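Local coordinates for designed Anbu Protein (Synthetic construct, PDB 5LOY) that assembles into helical arrays and, as a consensus-designed Anbu protein related to proteasome beta subunits, probably acts as an N-terminal-nucleophile hydrolase, at residues 13-17 with 44-48; 57-62 with 89-93; 77-83 with 114-118. One frame throughout, in Å; residues are numbered along the deposited sequence.

Contact 1 (13-17 with 44-48); sequences VFASD and IVLLT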
ATOM      1  N   VAL A  13      -9.875 -16.229 -10.343  1.00 33.38           N
ATOM      2  CA  VAL A  13      -9.959 -16.248  -8.888  1.00 33.32           C
ATOM      3  C   VAL A  13     -10.491 -14.898  -8.374  1.00 31.47           C
ATOM      4  O   VAL A  13     -10.012 -13.842  -8.791  1.00 32.41           O
ATOM      5  CB  VAL A  13      -8.572 -16.465  -8.284  1.00 33.90           C
ATOM      6  CG1 VAL A  13      -8.637 -16.391  -6.768  1.00 34.33           C
ATOM      7  CG2 VAL A  13      -7.999 -17.793  -8.728  1.00 35.34           C
ATOM      8  N   PHE A  14     -11.465 -14.936  -7.487  1.00 30.02           N
ATOM      9  CA  PHE A  14     -12.048 -13.726  -6.911  1.00 29.27           C
ATOM     10  C   PHE A  14     -12.033 -13.802  -5.409  1.00 29.69           C
ATOM     11  O   PHE A  14     -12.352 -14.850  -4.834  1.00 30.53           O
ATOM     12  CB  PHE A  14     -13.512 -13.566  -7.321  1.00 29.72           C
ATOM     13  CG  PHE A  14     -13.734 -13.540  -8.804  1.00 30.06           C
ATOM     14  CD1 PHE A  14     -13.686 -12.356  -9.488  1.00 29.99           C
ATOM     15  CD2 PHE A  14     -14.060 -14.703  -9.500  1.00 31.34           C
ATOM     16  CE1 PHE A  14     -13.920 -12.321 -10.852  1.00 30.66           C
ATOM     17  CE2 PHE A  14     -14.311 -14.672 -10.856  1.00 31.66           C
ATOM     18  CZ  PHE A  14     -14.236 -13.477 -11.532  1.00 31.54           C
ATOM     19  N   ALA A  15     -11.718 -12.683  -4.758  1.00 29.25           N
ATOM     20  CA  ALA A  15     -11.779 -12.630  -3.303  1.00 30.37           C
ATOM     21  C   ALA A  15     -12.229 -11.276  -2.818  1.00 29.74           C
ATOM     22  O   ALA A  15     -11.892 -10.253  -3.415  1.00 30.96           O
ATOM     23  CB  ALA A  15     -10.418 -12.957  -2.728  1.00 30.83           C
ATOM     24  N   SER A  16     -12.965 -11.255  -1.724  1.00 30.24           N
ATOM     25  CA  SER A  16     -13.429  -9.991  -1.158  1.00 31.41           C
ATOM     26  C   SER A  16     -13.621 -10.106   0.328  1.00 33.33           C
ATOM     27  O   SER A  16     -13.960 -11.175   0.803  1.00 35.64           O
ATOM     28  CB  SER A  16     -14.765  -9.575  -1.797  1.00 30.89           C
ATOM     29  OG  SER A  16     -15.750 -10.567  -1.566  1.00 31.30           O
ATOM     30  N   ASP A  17     -13.431  -9.006   1.052  1.00 34.71           N
ATOM     31  CA  ASP A  17     -13.672  -8.974   2.496  1.00 37.51           C
ATOM     32  C   ASP A  17     -15.103  -8.490   2.765  1.00 37.44           C
ATOM     33  O   ASP A  17     -15.904  -8.396   1.832  1.00 38.34           O
ATOM     34  CB  ASP A  17     -12.672  -8.056   3.183  1.00 39.48           C
ATOM     35  CG  ASP A  17     -13.091  -6.592   3.127  1.00 43.65           C
ATOM     36  OD1 ASP A  17     -13.574  -6.179   2.045  1.00 43.10           O
ATOM     37  OD2 ASP A  17     -12.968  -5.874   4.166  1.00 44.42           O
ATOM     38  N   ILE A  44     -21.044 -15.563 -13.938  1.00 41.92           N
ATOM     39  CA  ILE A  44     -20.623 -14.162 -13.827  1.00 41.38           C
ATOM     40  C   ILE A  44     -20.505 -13.758 -12.369  1.00 39.37           C
ATOM     41  O   ILE A  44     -21.417 -14.008 -11.591  1.00 41.44           O
ATOM     42  CB  ILE A  44     -21.638 -13.258 -14.520  1.00 42.73           C
ATOM     43  CG1 ILE A  44     -21.578 -13.514 -16.020  1.00 44.96           C
ATOM     44  CG2 ILE A  44     -21.337 -11.796 -14.230  1.00 41.76           C
ATOM     45  CD1 ILE A  44     -22.693 -12.844 -16.767  1.00 47.74           C
ATOM     46  N   VAL A  45     -19.391 -13.137 -12.002  1.00 37.99           N
ATOM     47  CA  VAL A  45     -19.143 -12.753 -10.623  1.00 37.68           C
ATOM     48  C   VAL A  45     -18.901 -11.264 -10.540  1.00 36.17           C
ATOM     49  O   VAL A  45     -18.108 -10.733 -11.311  1.00 35.41           O
ATOM     50  CB  VAL A  45     -17.886 -13.427 -10.068  1.00 37.87           C
ATOM     51  CG1 VAL A  45     -17.707 -13.072  -8.601  1.00 37.56           C
ATOM     52  CG2 VAL A  45     -17.964 -14.927 -10.247  1.00 39.38           C
ATOM     53  N   LEU A  46     -19.589 -10.609  -9.603  1.00 36.40           N
ATOM     54  CA  LEU A  46     -19.510  -9.159  -9.404  1.00 35.33           C
ATOM     55  C   LEU A  46     -19.029  -8.821  -7.983  1.00 34.27           C
ATOM     56  O   LEU A  46     -19.607  -9.282  -7.008  1.00 35.78           O
ATOM     57  CB  LEU A  46     -20.882  -8.541  -9.672  1.00 35.91           C
ATOM     58  CG  LEU A  46     -21.055  -7.032  -9.466  1.00 35.91           C
ATOM     59  CD1 LEU A  46     -20.257  -6.239 -10.493  1.00 36.28           C
ATOM     60  CD2 LEU A  46     -22.516  -6.655  -9.562  1.00 36.43           C
ATOM     61  N   LEU A  47     -17.958  -8.042  -7.874  1.00 33.53           N
ATOM     62  CA  LEU A  47     -17.451  -7.587  -6.589  1.00 33.25           C
ATOM     63  C   LEU A  47     -17.674  -6.082  -6.505  1.00 33.41           C
ATOM     64  O   LEU A  47     -17.433  -5.364  -7.483  1.00 32.59           O
ATOM     65  CB  LEU A  47     -15.959  -7.894  -6.439  1.00 32.53           C
ATOM     66  CG  LEU A  47     -15.470  -9.295  -6.800  1.00 32.88           C
ATOM     67  CD1 LEU A  47     -13.954  -9.387  -6.663  1.00 32.09           C
ATOM     68  CD2 LEU A  47     -16.131 -10.377  -5.958  1.00 33.18           C
ATOM     69  N   THR A  48     -18.076  -5.630  -5.315  1.00 32.91           N
ATOM     70  CA  THR A  48     -18.418  -4.243  -5.066  1.00 35.30           C
ATOM     71  C   THR A  48     -17.486  -3.490  -4.091  1.00 34.75           C
ATOM     72  O   THR A  48     -16.913  -4.073  -3.175  1.00 35.20           O
ATOM     73  CB  THR A  48     -19.842  -4.145  -4.500  1.00 37.74           C
ATOM     74  OG1 THR A  48     -19.883  -4.692  -3.181  1.00 38.27           O
ATOM     75  CG2 THR A  48     -20.802  -4.903  -5.376  1.00 39.00           C
TER
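V45 sits over one face of the F14 ring, in a CH-pi contact. V45 CB lies 3.9 Å from the centroid of the F14 ring and 12° off the ring normal. The two side chains approach from opposite directions. F14 has CG anti to its own carbonyl carbon (chi1 -57°), and this turn lays the ring across the valine. Both valine methyls follow CB onto the ring. CG2 of V45 sits 3.7 Å from F14 CE2, while V45 CG1 is 4.0 Å from F14 CG.

Apolar packing continues at the ring's margin. L47 CD1 comes to the edge, near the ring plane, 4.1 Å from F14 CD1. Separately, the same methyl makes a van der Waals approach of 3.9 Å to the backbone oxygen A15 O. M33 touches F14, S16 and L47, and L194 touches F14 and V45. Cutting F14 back to an alanine is likely to open a gap between the strands, with V45 and L47 losing their shared partner.

Just past the contact, D17, which does not touch 44-48, is hydrogen-bonded through OD1 to Y2 N and through OD2 to T1 N, G188 N and R19 N.

Strands 13-16 and 44-48 come from different sheets and run 31° apart, with axes 8.4 Å apart at closest. Two sheets packed face to face form the beta sandwich of the N-terminal-nucleophile hydrolase fold.

Contact 2 (57-62 with 89-93); sequences AVISLL and ALREV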
ATOM      1  N   ALA A  57     -27.987  -0.118  -4.595  1.00 37.74           N
ATOM      2  CA  ALA A  57     -28.921   0.392  -5.589  1.00 37.86           C
ATOM      3  C   ALA A  57     -28.553  -0.070  -7.013  1.00 37.12           C
ATOM      4  O   ALA A  57     -29.432  -0.330  -7.830  1.00 36.96           O
ATOM      5  CB  ALA A  57     -29.004   1.893  -5.521  1.00 38.05           C
ATOM      6  N   VAL A  58     -27.262  -0.212  -7.286  1.00 35.88           N
ATOM      7  CA  VAL A  58     -26.808  -0.771  -8.554  1.00 35.89           C
ATOM      8  C   VAL A  58     -27.242  -2.221  -8.682  1.00 36.76           C
ATOM      9  O   VAL A  58     -27.884  -2.593  -9.669  1.00 36.64           O
ATOM     10  CB  VAL A  58     -25.300  -0.675  -8.691  1.00 34.82           C
ATOM     11  CG1 VAL A  58     -24.810  -1.479  -9.881  1.00 34.76           C
ATOM     12  CG2 VAL A  58     -24.909   0.780  -8.867  1.00 35.64           C
ATOM     13  N   ILE A  59     -26.915  -3.032  -7.679  1.00 36.87           N
ATOM     14  CA  ILE A  59     -27.337  -4.421  -7.665  1.00 38.59           C
ATOM     15  C   ILE A  59     -28.853  -4.543  -7.849  1.00 40.77           C
ATOM     16  O   ILE A  59     -29.311  -5.397  -8.590  1.00 42.04           O
ATOM     17  CB  ILE A  59     -26.956  -5.118  -6.370  1.00 39.49           C
ATOM     18  CG1 ILE A  59     -25.439  -5.171  -6.191  1.00 40.14           C
ATOM     19  CG2 ILE A  59     -27.488  -6.531  -6.340  1.00 40.11           C
ATOM     20  CD1 ILE A  59     -24.716  -5.768  -7.371  1.00 41.59           C
ATOM     21  N   SER A  60     -29.627  -3.692  -7.193  1.00 42.50           N
ATOM     22  CA  SER A  60     -31.087  -3.770  -7.288  1.00 44.14           C
ATOM     23  C   SER A  60     -31.554  -3.494  -8.708  1.00 46.80           C
ATOM     24  O   SER A  60     -32.506  -4.097  -9.180  1.00 48.35           O
ATOM     25  CB  SER A  60     -31.745  -2.767  -6.356  1.00 44.27           C
ATOM     26  OG  SER A  60     -33.158  -2.826  -6.437  1.00 46.42           O
ATOM     27  N   LEU A  61     -30.873  -2.582  -9.383  1.00 47.27           N
ATOM     28  CA  LEU A  61     -31.205  -2.221 -10.758  1.00 49.07           C
ATOM     29  C   LEU A  61     -30.895  -3.377 -11.736  1.00 49.81           C
ATOM     30  O   LEU A  61     -31.645  -3.614 -12.652  1.00 49.61           O
ATOM     31  CB  LEU A  61     -30.407  -0.976 -11.138  1.00 49.61           C
ATOM     32  CG  LEU A  61     -30.893  -0.053 -12.221  1.00 52.03           C
ATOM     33  CD1 LEU A  61     -32.365   0.245 -12.073  1.00 55.16           C
ATOM     34  CD2 LEU A  61     -30.099   1.238 -12.141  1.00 53.51           C
ATOM     35  N   LEU A  62     -29.767  -4.065 -11.533  1.00 49.70           N
ATOM     36  CA  LEU A  62     -29.337  -5.183 -12.374  1.00 50.61           C
ATOM     37  C   LEU A  62     -30.184  -6.420 -12.212  1.00 56.28           C
ATOM     38  O   LEU A  62     -30.130  -7.280 -13.066  1.00 60.39           O
ATOM     39  CB  LEU A  62     -27.885  -5.580 -12.063  1.00 47.05           C
ATOM     40  CG  LEU A  62     -26.873  -4.494 -12.390  1.00 45.23           C
ATOM     41  CD1 LEU A  62     -25.507  -4.811 -11.815  1.00 43.88           C
ATOM     42  CD2 LEU A  62     -26.793  -4.270 -13.890  1.00 46.85           C
ATOM     43  N   ALA A  89     -25.821   1.124 -15.133  1.00 44.02           N
ATOM     44  CA  ALA A  89     -26.601   1.090 -13.903  1.00 42.89           C
ATOM     45  C   ALA A  89     -26.012   2.055 -12.871  1.00 41.61           C
ATOM     46  O   ALA A  89     -26.735   2.788 -12.210  1.00 40.07           O
ATOM     47  CB  ALA A  89     -26.638  -0.333 -13.355  1.00 41.38           C
ATOM     48  N   LEU A  90     -24.693   2.032 -12.749  1.00 40.42           N
ATOM     49  CA  LEU A  90     -24.004   2.970 -11.906  1.00 41.35           C
ATOM     50  C   LEU A  90     -24.315   4.417 -12.284  1.00 44.85           C
ATOM     51  O   LEU A  90     -24.593   5.226 -11.409  1.00 46.57           O
ATOM     52  CB  LEU A  90     -22.505   2.700 -11.960  1.00 40.54           C
ATOM     53  CG  LEU A  90     -21.607   3.606 -11.118  1.00 40.86           C
ATOM     54  CD1 LEU A  90     -22.030   3.633  -9.656  1.00 40.31           C
ATOM     55  CD2 LEU A  90     -20.155   3.158 -11.217  1.00 40.20           C
ATOM     56  N   ARG A  91     -24.296   4.765 -13.568  1.00 48.28           N
ATOM     57  CA  ARG A  91     -24.624   6.138 -13.956  1.00 52.40           C
ATOM     58  C   ARG A  91     -26.060   6.518 -13.677  1.00 54.51           C
ATOM     59  O   ARG A  91     -26.331   7.661 -13.309  1.00 56.33           O
ATOM     60  CB  ARG A  91     -24.393   6.366 -15.425  1.00 56.36           C
ATOM     61  CG  ARG A  91     -22.946   6.534 -15.778  1.00 59.98           C
ATOM     62  CD  ARG A  91     -22.790   6.241 -17.248  1.00 66.09           C
ATOM     63  NE  ARG A  91     -21.400   6.336 -17.664  1.00 72.18           N
ATOM     64  CZ  ARG A  91     -20.929   5.828 -18.794  1.00 75.19           C
ATOM     65  NH1 ARG A  91     -21.746   5.165 -19.615  1.00 78.37           N
ATOM     66  NH2 ARG A  91     -19.639   5.968 -19.095  1.00 74.44           N
ATOM     67  N   GLU A  92     -26.977   5.580 -13.894  1.00 54.72           N
ATOM     68  CA  GLU A  92     -28.384   5.801 -13.603  1.00 58.25           C
ATOM     69  C   GLU A  92     -28.556   6.084 -12.099  1.00 57.23           C
ATOM     70  O   GLU A  92     -29.256   7.010 -11.729  1.00 59.56           O
ATOM     71  CB  GLU A  92     -29.243   4.609 -14.077  1.00 61.29           C
ATOM     72  CG  GLU A  92     -30.760   4.791 -13.953  1.00 68.48           C
ATOM     73  CD  GLU A  92     -31.593   3.782 -14.781  1.00 74.51           C
ATOM     74  OE1 GLU A  92     -31.091   3.277 -15.817  1.00 76.17           O
ATOM     75  OE2 GLU A  92     -32.770   3.498 -14.406  1.00 78.13           O
ATOM     76  N   VAL A  93     -27.905   5.312 -11.239  1.00 54.15           N
ATOM     77  CA  VAL A  93     -28.011   5.539  -9.797  1.00 53.44           C
ATOM     78  C   VAL A  93     -27.411   6.887  -9.363  1.00 54.20           C
ATOM     79  O   VAL A  93     -28.012   7.600  -8.567  1.00 55.65           O
ATOM     80  CB  VAL A  93     -27.372   4.378  -9.016  1.00 50.39           C
ATOM     81  CG1 VAL A  93     -27.253   4.719  -7.541  1.00 49.75           C
ATOM     82  CG2 VAL A  93     -28.184   3.111  -9.221  1.00 49.86           C
TER
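Helical segments 57-62 and 89-93 cross at 120°, and V58 and A89 come nearest, with V58 CA 5.7 Å from A89 CA. The segment axes approach to 9.0 Å. The small side chain of A89 points toward the other helix. Its CB is met by three larger residues: V58 through CG1, and L61 and L62 through their CD2 methyls. L62 CD2 stands 4.0 Å from A89 CB.

L61 also reaches across. Its CG is anti to the backbone nitrogen (chi1 -155°), which sends CD2 over the first turn of the partner segment. There L61 CD2 lies 3.7 Å from A89 O, which also accepts the helical bond from V93 N. The same methyl lies along CB, CG and CD of E92, with the carboxylate beside the leucine methyls. The E92 chain crosses L61 at about a right angle.

V93 and V58 also cross at about a right angle, and V58 CG2 is 4.0 Å from V93 CG2. A57 CB adds a contact of 3.9 Å to V93 CG1. On the inner side, V58 CG2 packs on L90, and both residues touch F112 of strand 110-118.

The contact is buried at V58, A89 and L90 and reaches solvent at E92. The helices are held here mainly by the fit of apolar side chains, with no polar bond between the two segments to fix their angle.

Contact 3 (77-83 with 114-118); sequences PSMFEAA and LGGQI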
ATOM      1  N   PRO A  77     -25.009 -10.879 -24.116  1.00 56.21           N
ATOM      2  CA  PRO A  77     -24.371 -11.748 -25.107  1.00 58.10           C
ATOM      3  C   PRO A  77     -22.848 -11.863 -24.975  1.00 57.39           C
ATOM      4  O   PRO A  77     -22.252 -12.743 -25.575  1.00 61.59           O
ATOM      5  CB  PRO A  77     -24.741 -11.088 -26.440  1.00 60.20           C
ATOM      6  CG  PRO A  77     -24.920  -9.638 -26.103  1.00 60.25           C
ATOM      7  CD  PRO A  77     -25.415  -9.579 -24.681  1.00 58.11           C
ATOM      8  N   SER A  78     -22.212 -10.977 -24.222  1.00 55.77           N
ATOM      9  CA  SER A  78     -20.762 -11.057 -24.007  1.00 53.71           C
ATOM     10  C   SER A  78     -20.412 -10.352 -22.708  1.00 49.81           C
ATOM     11  O   SER A  78     -21.185  -9.548 -22.207  1.00 49.31           O
ATOM     12  CB  SER A  78     -19.992 -10.435 -25.184  1.00 54.90           C
ATOM     13  OG  SER A  78     -19.964  -9.023 -25.103  1.00 54.18           O
ATOM     14  N   MET A  79     -19.272 -10.693 -22.132  1.00 48.58           N
ATOM     15  CA  MET A  79     -18.836 -10.045 -20.903  1.00 47.47           C
ATOM     16  C   MET A  79     -18.581  -8.558 -21.090  1.00 44.69           C
ATOM     17  O   MET A  79     -18.753  -7.790 -20.171  1.00 40.12           O
ATOM     18  CB  MET A  79     -17.580 -10.715 -20.368  1.00 49.65           C
ATOM     19  CG  MET A  79     -17.843 -12.073 -19.718  1.00 53.15           C
ATOM     20  SD  MET A  79     -18.637 -12.028 -18.092  1.00 52.19           S
ATOM     21  CE  MET A  79     -18.082 -10.484 -17.429  1.00 46.47           C
ATOM     22  N   PHE A  80     -18.179  -8.154 -22.286  1.00 44.95           N
ATOM     23  CA  PHE A  80     -18.051  -6.735 -22.578  1.00 43.84           C
ATOM     24  C   PHE A  80     -19.414  -6.050 -22.410  1.00 44.89           C
ATOM     25  O   PHE A  80     -19.495  -5.012 -21.764  1.00 44.21           O
ATOM     26  CB  PHE A  80     -17.470  -6.524 -23.982  1.00 44.71           C
ATOM     27  CG  PHE A  80     -17.195  -5.085 -24.329  1.00 44.98           C
ATOM     28  CD1 PHE A  80     -18.193  -4.284 -24.879  1.00 45.98           C
ATOM     29  CD2 PHE A  80     -15.921  -4.535 -24.142  1.00 43.65           C
ATOM     30  CE1 PHE A  80     -17.942  -2.960 -25.207  1.00 46.17           C
ATOM     31  CE2 PHE A  80     -15.670  -3.222 -24.471  1.00 43.28           C
ATOM     32  CZ  PHE A  80     -16.679  -2.433 -25.007  1.00 45.01           C
ATOM     33  N   GLU A  81     -20.476  -6.612 -22.983  1.00 46.32           N
ATOM     34  CA  GLU A  81     -21.800  -6.040 -22.801  1.00 48.23           C
ATOM     35  C   GLU A  81     -22.265  -6.100 -21.338  1.00 45.87           C
ATOM     36  O   GLU A  81     -22.945  -5.199 -20.866  1.00 46.72           O
ATOM     37  CB  GLU A  81     -22.816  -6.715 -23.721  1.00 53.25           C
ATOM     38  CG  GLU A  81     -22.609  -6.424 -25.221  1.00 58.79           C
ATOM     39  CD  GLU A  81     -22.639  -4.922 -25.579  1.00 63.15           C
ATOM     40  OE1 GLU A  81     -23.525  -4.183 -25.051  1.00 64.66           O
ATOM     41  OE2 GLU A  81     -21.777  -4.467 -26.389  1.00 64.38           O
ATOM     42  N   ALA A  82     -21.911  -7.152 -20.619  1.00 44.06           N
ATOM     43  CA  ALA A  82     -22.226  -7.238 -19.192  1.00 43.36           C
ATOM     44  C   ALA A  82     -21.632  -6.065 -18.394  1.00 40.80           C
ATOM     45  O   ALA A  82     -22.318  -5.431 -17.586  1.00 38.67           O
ATOM     46  CB  ALA A  82     -21.712  -8.552 -18.620  1.00 43.57           C
ATOM     47  N   ALA A  83     -20.359  -5.784 -18.649  1.00 40.15           N
ATOM     48  CA  ALA A  83     -19.650  -4.681 -17.996  1.00 39.82           C
ATOM     49  C   ALA A  83     -20.308  -3.356 -18.319  1.00 41.13           C
ATOM     50  O   ALA A  83     -20.451  -2.506 -17.467  1.00 42.02           O
ATOM     51  CB  ALA A  83     -18.187  -4.659 -18.424  1.00 39.48           C
ATOM     52  N   LEU A 114     -15.845  -7.144 -12.421  1.00 32.85           N
ATOM     53  CA  LEU A 114     -16.804  -8.034 -13.039  1.00 34.26           C
ATOM     54  C   LEU A 114     -16.032  -9.016 -13.853  1.00 34.79           C
ATOM     55  O   LEU A 114     -15.232  -8.632 -14.701  1.00 37.92           O
ATOM     56  CB  LEU A 114     -17.747  -7.255 -13.963  1.00 36.39           C
ATOM     57  CG  LEU A 114     -18.746  -8.147 -14.714  1.00 38.84           C
ATOM     58  CD1 LEU A 114     -19.864  -8.563 -13.787  1.00 40.11           C
ATOM     59  CD2 LEU A 114     -19.343  -7.452 -15.905  1.00 40.33           C
ATOM     60  N   GLY A 115     -16.286 -10.293 -13.645  1.00 34.54           N
ATOM     61  CA  GLY A 115     -15.647 -11.319 -14.479  1.00 34.93           C
ATOM     62  C   GLY A 115     -16.420 -12.600 -14.576  1.00 35.27           C
ATOM     63  O   GLY A 115     -17.405 -12.796 -13.878  1.00 37.41           O
ATOM     64  N   GLY A 116     -15.985 -13.477 -15.459  1.00 36.41           N
ATOM     65  CA  GLY A 116     -16.661 -14.746 -15.651  1.00 37.74           C
ATOM     66  C   GLY A 116     -16.431 -15.322 -17.031  1.00 39.67           C
ATOM     67  O   GLY A 116     -15.497 -14.928 -17.718  1.00 38.99           O
ATOM     68  N   GLN A 117     -17.301 -16.250 -17.431  1.00 41.99           N
ATOM     69  CA  GLN A 117     -17.203 -16.882 -18.730  1.00 45.05           C
ATOM     70  C   GLN A 117     -18.591 -17.182 -19.270  1.00 47.81           C
ATOM     71  O   GLN A 117     -19.457 -17.653 -18.554  1.00 48.53           O
ATOM     72  CB  GLN A 117     -16.365 -18.153 -18.657  1.00 44.84           C
ATOM     73  CG  GLN A 117     -16.251 -18.849 -20.000  1.00 47.90           C
ATOM     74  CD  GLN A 117     -15.200 -19.939 -20.030  1.00 48.88           C
ATOM     75  OE1 GLN A 117     -14.902 -20.577 -19.023  1.00 49.65           O
ATOM     76  NE2 GLN A 117     -14.653 -20.174 -21.196  1.00 50.39           N
ATOM     77  N   ILE A 118     -18.785 -16.905 -20.552  1.00 50.65           N
ATOM     78  CA  ILE A 118     -20.032 -17.200 -21.251  1.00 54.02           C
ATOM     79  C   ILE A 118     -19.693 -18.229 -22.317  1.00 56.61           C
ATOM     80  O   ILE A 118     -18.674 -18.107 -22.955  1.00 58.11           O
ATOM     81  CB  ILE A 118     -20.595 -15.904 -21.847  1.00 54.61           C
ATOM     82  CG1 ILE A 118     -21.157 -15.042 -20.713  1.00 54.67           C
ATOM     83  CG2 ILE A 118     -21.663 -16.193 -22.872  1.00 56.90           C
ATOM     84  CD1 ILE A 118     -21.431 -13.595 -21.090  1.00 55.32           C
TER
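M79 and L114 join a helix to the sheet beneath it, as in the alpha-beta-beta-alpha sandwich of proteasome-type subunits. Helix 79-83 lies on strand 114-118 at 154°, so the two run nearly antiparallel. Their axes approach to 8.9 Å.

The tight part faces the strand, from L114 through M79 to I118. L114 CD2 is pushed into the helix backbone, 3.4 Å from A83 N. The same methyl touches the CB atoms of A82 and A83. These small residues let the leucine come close to the helix. M79 folds over the strand. Its chain is bent at chi2 (-74°) and chi3, and this curl brings CE back to L114. M79 CE is 3.6 Å from L114 CD2, and M79 SD is 4.0 Å from G116 N. The backbone angles of G116 by themselves call for glycine, since a CB would be jammed against the carbonyl oxygen of the residue before. It would also lie close to the M79 sulfur. I44 and F126, from the two strands flanking 110-118, also touch M79.

I118 packs at the far end. Its CD1 lies 3.8 Å from M79 N and equally near the backbone carbon S78 C, and it also meets M79 CG.

The outer end is looser. P77 is exposed, and its backbone oxygen P77 O comes no nearer to the strand than 4.4 Å, at I118 CG2. F80 points away from the strand and meets F134 edge-to-face. CB of S78 points away from the strand, and its OG caps the helix. M79 N is hydrogen-bonded to E121 OE2, so the first turn has a side-chain acceptor from beyond the segments. At the N-cap, S78 OG accepts from E81 N at 3.3 Å with a nearly straight bond of 169°.

In the fold
Contacts 1 and 3 meet in the sheet that holds strands 42-50 and 110-118. Their centres are 14 Å apart, and V45 N lies 2.8 Å from G115 O, a probable hydrogen bond. Contact 1 packs one face of this sheet on the other sheet, while contact 3 puts helix 79-94 on the opposite face. Contact 2 joins that helix to helix 52-62. It lies about 17 Å, centre to centre, from each of the others, and touches contact 1 where L46 CD2 lies 4.2 Å from L62 CD1. Contact 1 lies next to the chain start, T1, at the position of the nucleophile in proteasome beta subunits.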